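Glycosyl hydrolases family 31 family protein (PDB 6DRU) releases alpha-xylose from the non-reducing terminal glucose of xyloglucan oligosaccharides, acting as a family 31 glycoside hydrolase. Local coordinates at residues A242-L250 against E459-S467; I532-V542 against S576-I585. All coordinates share one frame; numbering follows the deposited sequence.

Contact 1: residues A242-L250 against E459-S467; sequences APAPPDFSL and EGSACDHVS
P243 opens the contact by setting its ring against C463, with CG 3.4 Å from SG, while its CB approaches the carbonyl O of S461. Both segments, the first closing in a short 3-10 turn, run into parallel strands 252-254 and 467-469 of the TIM barrel, so they meet at its end where strands begin. The sulfur beside P243 is tied to C480, which joins this loop to the one before strand 481-484; an apolar proline ring gives the disulfide sulfur a carbon surface. Next, A244 offers its carbonyl to the backbone: C463 N donates to A244 O at 2.9 Å, almost straight at 174°. P245 turns its ring from the other segment toward F603 of helix 596-609 and W512. P246 comes back across the interface, its CD touching both C463 CB and V466 CG1, the latter at 3.6 Å. Its rigid ring fills the angle between cysteine and valine without bringing an N-H that would need a partner. With chi1 at 81°, F248 has its CG between backbone N and carbonyl carbon, and the ring reaches D464 edge first. There F248 CE1 lies 3.5 Å from D464 O, close to the ring plane, so a C-H edge rather than the pi face meets the oxygen. Within the turn 247-250, S249 gives both its backbone N and its OG to P246 O.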
loop_
_atom_site.group_PDB
_atom_site.type_symbol
_atom_site.label_atom_id
_atom_site.label_comp_id
_atom_site.label_asym_id
_atom_site.label_seq_id
_atom_site.Cartn_x
_atom_site.Cartn_y
_atom_site.Cartn_z
ATOM N N ALA A 242 -14.069 16.041 35.200
ATOM C CA ALA A 242 -12.934 16.907 35.465
ATOM C C ALA A 242 -12.653 16.988 36.965
ATOM O O ALA A 242 -13.563 16.856 37.788
ATOM C CB ALA A 242 -13.187 18.305 34.911
ATOM N N PRO A 243 -11.403 17.203 37.344
ATOM C CA PRO A 243 -11.060 17.400 38.755
ATOM C C PRO A 243 -11.356 18.832 39.189
ATOM O O PRO A 243 -11.755 19.683 38.396
ATOM C CB PRO A 243 -9.563 17.103 38.785
ATOM C CG PRO A 243 -9.093 17.487 37.423
ATOM C CD PRO A 243 -10.208 17.149 36.484
ATOM N N ALA A 244 -11.152 19.086 40.478
ATOM C CA ALA A 244 -11.330 20.482 40.853
ATOM C C ALA A 244 -10.008 21.233 40.716
ATOM O O ALA A 244 -8.961 20.729 41.133
ATOM C CB ALA A 244 -11.840 20.599 42.286
ATOM N N PRO A 245 -10.031 22.437 40.137
ATOM C CA PRO A 245 -8.778 23.144 39.889
ATOM C C PRO A 245 -8.207 23.709 41.187
ATOM O O PRO A 245 -8.952 23.961 42.141
ATOM C CB PRO A 245 -9.196 24.270 38.926
ATOM C CG PRO A 245 -10.606 24.546 39.305
ATOM C CD PRO A 245 -11.200 23.206 39.679
ATOM N N PRO A 246 -6.892 23.901 41.247
ATOM C CA PRO A 246 -6.319 24.592 42.411
ATOM C C PRO A 246 -6.764 26.044 42.434
ATOM O O PRO A 246 -6.917 26.679 41.389
ATOM C CB PRO A 246 -4.809 24.468 42.188
ATOM C CG PRO A 246 -4.664 24.307 40.718
ATOM C CD PRO A 246 -5.868 23.536 40.261
ATOM N N ASP A 247 -6.978 26.563 43.646
ATOM C CA ASP A 247 -7.586 27.883 43.791
ATOM C C ASP A 247 -6.747 28.976 43.143
ATOM O O ASP A 247 -7.300 29.937 42.596
ATOM C CB ASP A 247 -7.811 28.199 45.272
ATOM C CG ASP A 247 -8.898 27.340 45.894
ATOM O OD1 ASP A 247 -9.807 26.899 45.159
ATOM O OD2 ASP A 247 -8.845 27.109 47.121
ATOM N N PHE A 248 -5.418 28.842 43.172
ATOM C CA PHE A 248 -4.565 29.897 42.633
ATOM C C PHE A 248 -4.735 30.051 41.127
ATOM O O PHE A 248 -4.587 31.159 40.601
ATOM C CB PHE A 248 -3.099 29.625 42.980
ATOM C CG PHE A 248 -2.431 28.636 42.069
ATOM C CD1 PHE A 248 -2.569 27.275 42.279
ATOM C CD2 PHE A 248 -1.652 29.069 41.009
ATOM C CE1 PHE A 248 -1.949 26.364 41.443
ATOM C CE2 PHE A 248 -1.033 28.164 40.172
ATOM C CZ PHE A 248 -1.182 26.810 40.387
ATOM N N SER A 249 -5.060 28.965 40.422
ATOM C CA SER A 249 -5.202 29.021 38.971
ATOM C C SER A 249 -6.399 29.849 38.519
ATOM O O SER A 249 -6.488 30.178 37.332
ATOM C CB SER A 249 -5.311 27.605 38.402
ATOM O OG SER A 249 -6.455 26.938 38.907
ATOM N N LEU A 250 -7.313 30.197 39.424
ATOM C CA LEU A 250 -8.484 30.984 39.060
ATOM C C LEU A 250 -8.216 32.483 39.048
ATOM O O LEU A 250 -9.141 33.260 38.780
ATOM C CB LEU A 250 -9.636 30.674 40.019
ATOM C CG LEU A 250 -10.057 29.206 40.112
ATOM C CD1 LEU A 250 -11.143 29.024 41.162
ATOM C CD2 LEU A 250 -10.525 28.703 38.755
ATOM N N GLU A 459 -6.108 10.373 40.377
ATOM C CA GLU A 459 -6.640 11.196 39.301
ATOM C C GLU A 459 -8.129 11.432 39.527
ATOM O O GLU A 459 -8.856 10.539 39.972
ATOM C CB GLU A 459 -6.390 10.525 37.948
ATOM C CG GLU A 459 -6.944 11.287 36.754
ATOM C CD GLU A 459 -6.721 10.559 35.441
ATOM O OE1 GLU A 459 -7.496 9.628 35.134
ATOM O OE2 GLU A 459 -5.765 10.915 34.719
ATOM N N GLY A 460 -8.582 12.646 39.225
ATOM C CA GLY A 460 -9.944 13.050 39.470
ATOM C C GLY A 460 -10.150 13.815 40.762
ATOM O O GLY A 460 -11.146 14.540 40.885
ATOM N N SER A 461 -9.242 13.673 41.727
ATOM C CA SER A 461 -9.322 14.429 42.966
ATOM C C SER A 461 -8.819 15.853 42.738
ATOM O O SER A 461 -8.466 16.244 41.622
ATOM C CB SER A 461 -8.530 13.730 44.070
ATOM O OG SER A 461 -7.140 13.763 43.804
ATOM N N ALA A 462 -8.787 16.641 43.810
ATOM C CA ALA A 462 -8.403 18.042 43.698
ATOM C C ALA A 462 -6.975 18.174 43.180
ATOM O O ALA A 462 -6.071 17.450 43.604
ATOM C CB ALA A 462 -8.539 18.738 45.051
ATOM N N CYS A 463 -6.780 19.107 42.250
ATOM C CA CYS A 463 -5.462 19.358 41.685
ATOM C C CYS A 463 -4.677 20.318 42.565
ATOM O O CYS A 463 -5.236 21.257 43.140
ATOM C CB CYS A 463 -5.576 19.948 40.277
ATOM S SG CYS A 463 -6.441 18.939 39.056
ATOM N N ASP A 464 -3.374 20.073 42.674
ATOM C CA ASP A 464 -2.466 21.047 43.265
ATOM C C ASP A 464 -1.814 21.927 42.212
ATOM O O ASP A 464 -1.464 23.077 42.501
ATOM C CB ASP A 464 -1.375 20.340 44.075
ATOM C CG ASP A 464 -1.855 19.896 45.441
ATOM O OD1 ASP A 464 -3.050 20.095 45.750
ATOM O OD2 ASP A 464 -1.036 19.342 46.204
ATOM N N HIS A 465 -1.650 21.410 40.997
ATOM C CA HIS A 465 -1.005 22.130 39.912
ATOM C C HIS A 465 -1.746 21.828 38.618
ATOM O O HIS A 465 -2.544 20.890 38.537
ATOM C CB HIS A 465 0.475 21.750 39.808
ATOM C CG HIS A 465 1.177 21.712 41.130
ATOM N ND1 HIS A 465 1.635 22.847 41.764
ATOM C CD2 HIS A 465 1.478 20.675 41.948
ATOM C CE1 HIS A 465 2.199 22.510 42.911
ATOM N NE2 HIS A 465 2.117 21.199 43.046
ATOM N N VAL A 466 -1.476 22.635 37.592
ATOM C CA VAL A 466 -2.133 22.510 36.299
ATOM C C VAL A 466 -1.082 22.443 35.200
ATOM O O VAL A 466 0.100 22.714 35.413
ATOM C CB VAL A 466 -3.115 23.666 36.019
ATOM C CG1 VAL A 466 -4.102 23.822 37.156
ATOM C CG2 VAL A 466 -2.348 24.958 35.791
ATOM N N SER A 467 -1.540 22.069 34.008
ATOM C CA SER A 467 -0.734 22.113 32.800
ATOM C C SER A 467 -1.502 22.870 31.726
ATOM O O SER A 467 -2.736 22.869 31.706
ATOM C CB SER A 467 -0.372 20.709 32.297
ATOM O OG SER A 467 -1.499 20.056 31.740
#

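Contact 2: residues I532-V542 against S576-I585; sequences IDTPEYRELYV and SYGASNTPII
The ring of Y577, which has the largest surface buried here, lies flat against that of Y541 in an offset stack, centroids 3.8 Å apart and planes only 4° from parallel. Y541 reaches it with CG anti to its backbone N (chi1 180°), which lays the ring against the neighbouring loop. I532 CG2 touches the Y577 ring at CE2, 3.5 Å away, and Y537 CE2 comes in at the ring's edge. Tyrosine suits both places because a broad apolar ring ends in a hydroxyl that is used: Y577 OH bonds to R560 and Y541 OH to T556. These partners follow strand 554-555, the last of the TIM barrel; the contact joins helix 535-548, which precedes that strand, to the connection after it that leads into helix 582-594. R538 stretches its chain beside Y577 and lays one face of its guanidinium on G578, with CZ 3.5 Å from G578 CA. Glycine fits, since the backbone here takes a positive phi (98°) and its bare CA lets the guanidinium lie close. R538 NH2 donates to a water 2.8 Å away, which also contacts S576 O and D533 OD1. N581 sends ND2 to Y577 O at 2.8 Å, the acceptor lying in its amide plane, while R538 CB packs against that same nitrogen. One turn on from R538, branched V542 presses CG2 on the N581 amide and CG1 on I584 CG2, 3.7 Å away.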
loop_
_atom_site.group_PDB
_atom_site.type_symbol
_atom_site.label_atom_id
_atom_site.label_comp_id
_atom_site.label_asym_id
_atom_site.label_seq_id
_atom_site.Cartn_x
_atom_site.Cartn_y
_atom_site.Cartn_z
ATOM N N ILE A 532 1.593 47.687 21.070
ATOM C CA ILE A 532 1.094 48.143 22.362
ATOM C C ILE A 532 1.224 49.646 22.549
ATOM O O ILE A 532 0.706 50.186 23.533
ATOM C CB ILE A 532 1.821 47.414 23.511
ATOM C CG1 ILE A 532 3.321 47.705 23.464
ATOM C CG2 ILE A 532 1.578 45.916 23.429
ATOM C CD1 ILE A 532 4.053 47.310 24.726
ATOM N N ASP A 533 1.905 50.336 21.636
ATOM C CA ASP A 533 2.055 51.779 21.715
ATOM C C ASP A 533 1.068 52.528 20.833
ATOM O O ASP A 533 1.011 53.760 20.902
ATOM C CB ASP A 533 3.485 52.190 21.342
ATOM C CG ASP A 533 4.511 51.712 22.353
ATOM O OD1 ASP A 533 4.208 51.731 23.566
ATOM O OD2 ASP A 533 5.624 51.326 21.937
ATOM N N THR A 534 0.294 51.824 20.008
ATOM C CA THR A 534 -0.694 52.539 19.212
ATOM C C THR A 534 -2.048 52.532 19.914
ATOM O O THR A 534 -2.404 51.545 20.568
ATOM C CB THR A 534 -0.841 51.911 17.829
ATOM O OG1 THR A 534 -1.388 50.592 17.957
ATOM C CG2 THR A 534 0.510 51.838 17.130
ATOM N N PRO A 535 -2.809 53.623 19.799
ATOM C CA PRO A 535 -4.156 53.634 20.393
ATOM C C PRO A 535 -5.087 52.612 19.773
ATOM O O PRO A 535 -6.021 52.152 20.444
ATOM C CB PRO A 535 -4.641 55.068 20.134
ATOM C CG PRO A 535 -3.400 55.860 19.864
ATOM C CD PRO A 535 -2.460 54.915 19.190
ATOM N N GLU A 536 -4.858 52.239 18.512
ATOM C CA GLU A 536 -5.737 51.284 17.846
ATOM C C GLU A 536 -5.693 49.927 18.536
ATOM O O GLU A 536 -6.736 49.343 18.851
ATOM C CB GLU A 536 -5.346 51.146 16.373
ATOM C CG GLU A 536 -5.648 52.359 15.506
ATOM C CD GLU A 536 -4.579 53.437 15.598
ATOM O OE1 GLU A 536 -3.686 53.326 16.464
ATOM O OE2 GLU A 536 -4.626 54.390 14.792
ATOM N N TYR A 537 -4.487 49.409 18.784
ATOM C CA TYR A 537 -4.374 48.109 19.433
ATOM C C TYR A 537 -4.637 48.188 20.930
ATOM O O TYR A 537 -5.109 47.211 21.524
ATOM C CB TYR A 537 -2.994 47.497 19.188
ATOM C CG TYR A 537 -2.852 46.145 19.843
ATOM C CD1 TYR A 537 -3.559 45.049 19.366
ATOM C CD2 TYR A 537 -2.045 45.971 20.959
ATOM C CE1 TYR A 537 -3.449 43.815 19.967
ATOM C CE2 TYR A 537 -1.930 44.738 21.568
ATOM C CZ TYR A 537 -2.635 43.666 21.066
ATOM O OH TYR A 537 -2.528 42.435 21.665
ATOM N N ARG A 538 -4.328 49.323 21.560
ATOM C CA ARG A 538 -4.672 49.496 22.967
ATOM C C ARG A 538 -6.170 49.328 23.189
ATOM O O ARG A 538 -6.596 48.765 24.205
ATOM C CB ARG A 538 -4.200 50.863 23.458
ATOM C CG ARG A 538 -2.718 50.928 23.776
ATOM C CD ARG A 538 -2.244 52.364 23.856
ATOM N NE ARG A 538 -0.962 52.479 24.541
ATOM C CZ ARG A 538 -0.342 53.630 24.774
ATOM N NH1 ARG A 538 -0.887 54.769 24.371
ATOM N NH2 ARG A 538 0.822 53.643 25.409
ATOM N N GLU A 539 -6.985 49.812 22.248
ATOM C CA GLU A 539 -8.427 49.604 22.339
ATOM C C GLU A 539 -8.773 48.125 22.230
ATOM O O GLU A 539 -9.550 47.594 23.033
ATOM C CB GLU A 539 -9.140 50.403 21.248
ATOM C CG GLU A 539 -10.654 50.269 21.269
ATOM C CD GLU A 539 -11.304 50.802 20.008
ATOM O OE1 GLU A 539 -10.571 51.092 19.038
ATOM O OE2 GLU A 539 -12.547 50.933 19.985
ATOM N N LEU A 540 -8.192 47.440 21.242
ATOM C CA LEU A 540 -8.465 46.018 21.051
ATOM C C LEU A 540 -8.055 45.201 22.269
ATOM O O LEU A 540 -8.790 44.303 22.698
ATOM C CB LEU A 540 -7.749 45.511 19.800
ATOM C CG LEU A 540 -7.834 44.007 19.526
ATOM C CD1 LEU A 540 -9.281 43.536 19.465
ATOM C CD2 LEU A 540 -7.099 43.659 18.242
ATOM N N TYR A 541 -6.881 45.489 22.838
ATOM C CA TYR A 541 -6.401 44.698 23.966
ATOM C C TYR A 541 -7.302 44.857 25.183
ATOM O O TYR A 541 -7.589 43.877 25.882
ATOM C CB TYR A 541 -4.964 45.085 24.316
ATOM C CG TYR A 541 -4.419 44.295 25.484
ATOM C CD1 TYR A 541 -3.951 43.000 25.309
ATOM C CD2 TYR A 541 -4.386 44.836 26.763
ATOM C CE1 TYR A 541 -3.460 42.269 26.373
ATOM C CE2 TYR A 541 -3.897 44.112 27.833
ATOM C CZ TYR A 541 -3.435 42.829 27.631
ATOM O OH TYR A 541 -2.945 42.100 28.690
ATOM N N VAL A 542 -7.755 46.081 25.460
ATOM C CA VAL A 542 -8.590 46.306 26.636
ATOM C C VAL A 542 -9.935 45.610 26.478
ATOM O O VAL A 542 -10.475 45.045 27.437
ATOM C CB VAL A 542 -8.746 47.816 26.895
ATOM C CG1 VAL A 542 -9.813 48.072 27.945
ATOM C CG2 VAL A 542 -7.417 48.408 27.340
ATOM N N SER A 576 1.556 48.428 30.606
ATOM C CA SER A 576 2.290 48.623 29.365
ATOM C C SER A 576 1.412 49.109 28.219
ATOM O O SER A 576 1.871 49.136 27.072
ATOM C CB SER A 576 2.996 47.324 28.968
ATOM O OG SER A 576 3.819 46.849 30.019
ATOM N N TYR A 577 0.167 49.497 28.495
ATOM C CA TYR A 577 -0.785 49.850 27.448
ATOM C C TYR A 577 -1.282 51.283 27.587
ATOM O O TYR A 577 -2.415 51.594 27.216
ATOM C CB TYR A 577 -1.960 48.873 27.443
ATOM C CG TYR A 577 -1.580 47.492 26.968
ATOM C CD1 TYR A 577 -1.014 46.568 27.838
ATOM C CD2 TYR A 577 -1.777 47.114 25.647
ATOM C CE1 TYR A 577 -0.659 45.307 27.406
ATOM C CE2 TYR A 577 -1.427 45.855 25.207
ATOM C CZ TYR A 577 -0.867 44.956 26.090
ATOM O OH TYR A 577 -0.516 43.700 25.654
ATOM N N GLY A 578 -0.447 52.164 28.111
ATOM C CA GLY A 578 -0.830 53.550 28.279
ATOM C C GLY A 578 -1.303 53.843 29.690
ATOM O O GLY A 578 -1.914 53.005 30.361
ATOM N N ALA A 579 -1.016 55.062 30.152
ATOM C CA ALA A 579 -1.380 55.441 31.513
ATOM C C ALA A 579 -2.890 55.442 31.712
ATOM O O ALA A 579 -3.370 55.106 32.802
ATOM C CB ALA A 579 -0.798 56.813 31.851
ATOM N N SER A 580 -3.652 55.812 30.680
ATOM C CA SER A 580 -5.106 55.858 30.813
ATOM C C SER A 580 -5.716 54.465 30.882
ATOM O O SER A 580 -6.797 54.292 31.456
ATOM C CB SER A 580 -5.716 56.638 29.648
ATOM O OG SER A 580 -5.377 56.049 28.405
ATOM N N ASN A 581 -5.045 53.465 30.310
ATOM C CA ASN A 581 -5.583 52.112 30.263
ATOM C C ASN A 581 -5.182 51.263 31.460
ATOM O O ASN A 581 -5.846 50.255 31.733
ATOM C CB ASN A 581 -5.140 51.413 28.975
ATOM C CG ASN A 581 -5.871 51.932 27.756
ATOM O OD1 ASN A 581 -7.085 52.132 27.786
ATOM N ND2 ASN A 581 -5.135 52.154 26.674
ATOM N N THR A 582 -4.115 51.634 32.168
ATOM C CA THR A 582 -3.702 50.886 33.356
ATOM C C THR A 582 -4.816 50.727 34.386
ATOM O O THR A 582 -5.022 49.600 34.860
ATOM C CB THR A 582 -2.464 51.545 33.982
ATOM O OG1 THR A 582 -1.431 51.664 32.997
ATOM C CG2 THR A 582 -1.954 50.710 35.144
ATOM N N PRO A 583 -5.563 51.770 34.771
ATOM C CA PRO A 583 -6.656 51.544 35.731
ATOM C C PRO A 583 -7.759 50.653 35.188
ATOM O O PRO A 583 -8.425 49.963 35.970
ATOM C CB PRO A 583 -7.165 52.962 36.025
ATOM C CG PRO A 583 -6.777 53.752 34.830
ATOM C CD PRO A 583 -5.456 53.197 34.410
ATOM N N ILE A 584 -7.976 50.644 33.871
ATOM C CA ILE A 584 -8.990 49.769 33.291
ATOM C C ILE A 584 -8.558 48.311 33.399
ATOM O O ILE A 584 -9.348 47.437 33.778
ATOM C CB ILE A 584 -9.270 50.161 31.829
ATOM C CG1 ILE A 584 -9.511 51.665 31.710
ATOM C CG2 ILE A 584 -10.467 49.396 31.295
ATOM C CD1 ILE A 584 -9.817 52.115 30.299
ATOM N N ILE A 585 -7.299 48.027 33.063
ATOM C CA ILE A 585 -6.806 46.653 33.093
ATOM C C ILE A 585 -6.769 46.125 34.522
ATOM O O ILE A 585 -7.149 44.977 34.784
ATOM C CB ILE A 585 -5.425 46.571 32.420
ATOM C CG1 ILE A 585 -5.503 47.085 30.979
ATOM C CG2 ILE A 585 -4.904 45.142 32.446
ATOM C CD1 ILE A 585 -4.157 47.214 30.303
HETATM O O HOH W 1 2.516 51.558 26.008
#

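In the fold
Both contacts belong to the same TIM barrel and follow each other along the chain, contact 1 closing before contact 2 opens. Their centres are 32 Å apart and their nearest atoms about 13 Å, without touching. Contact 1 joins connections that enter the first and fifth strands, at the barrel end opposite the xylose pocket; the strands they feed lead on to L257 and R470 of that pocket. Contact 2 sets the start of helix 535-548 against 576-585, before and after strand 554-555. Its tyrosines bond to T556, next to pocket residue H557, and R560, three residues beyond it. The R538 side chain is about 9 Å from a bound beta-D-glucopyranose, and T534 touches such a sugar.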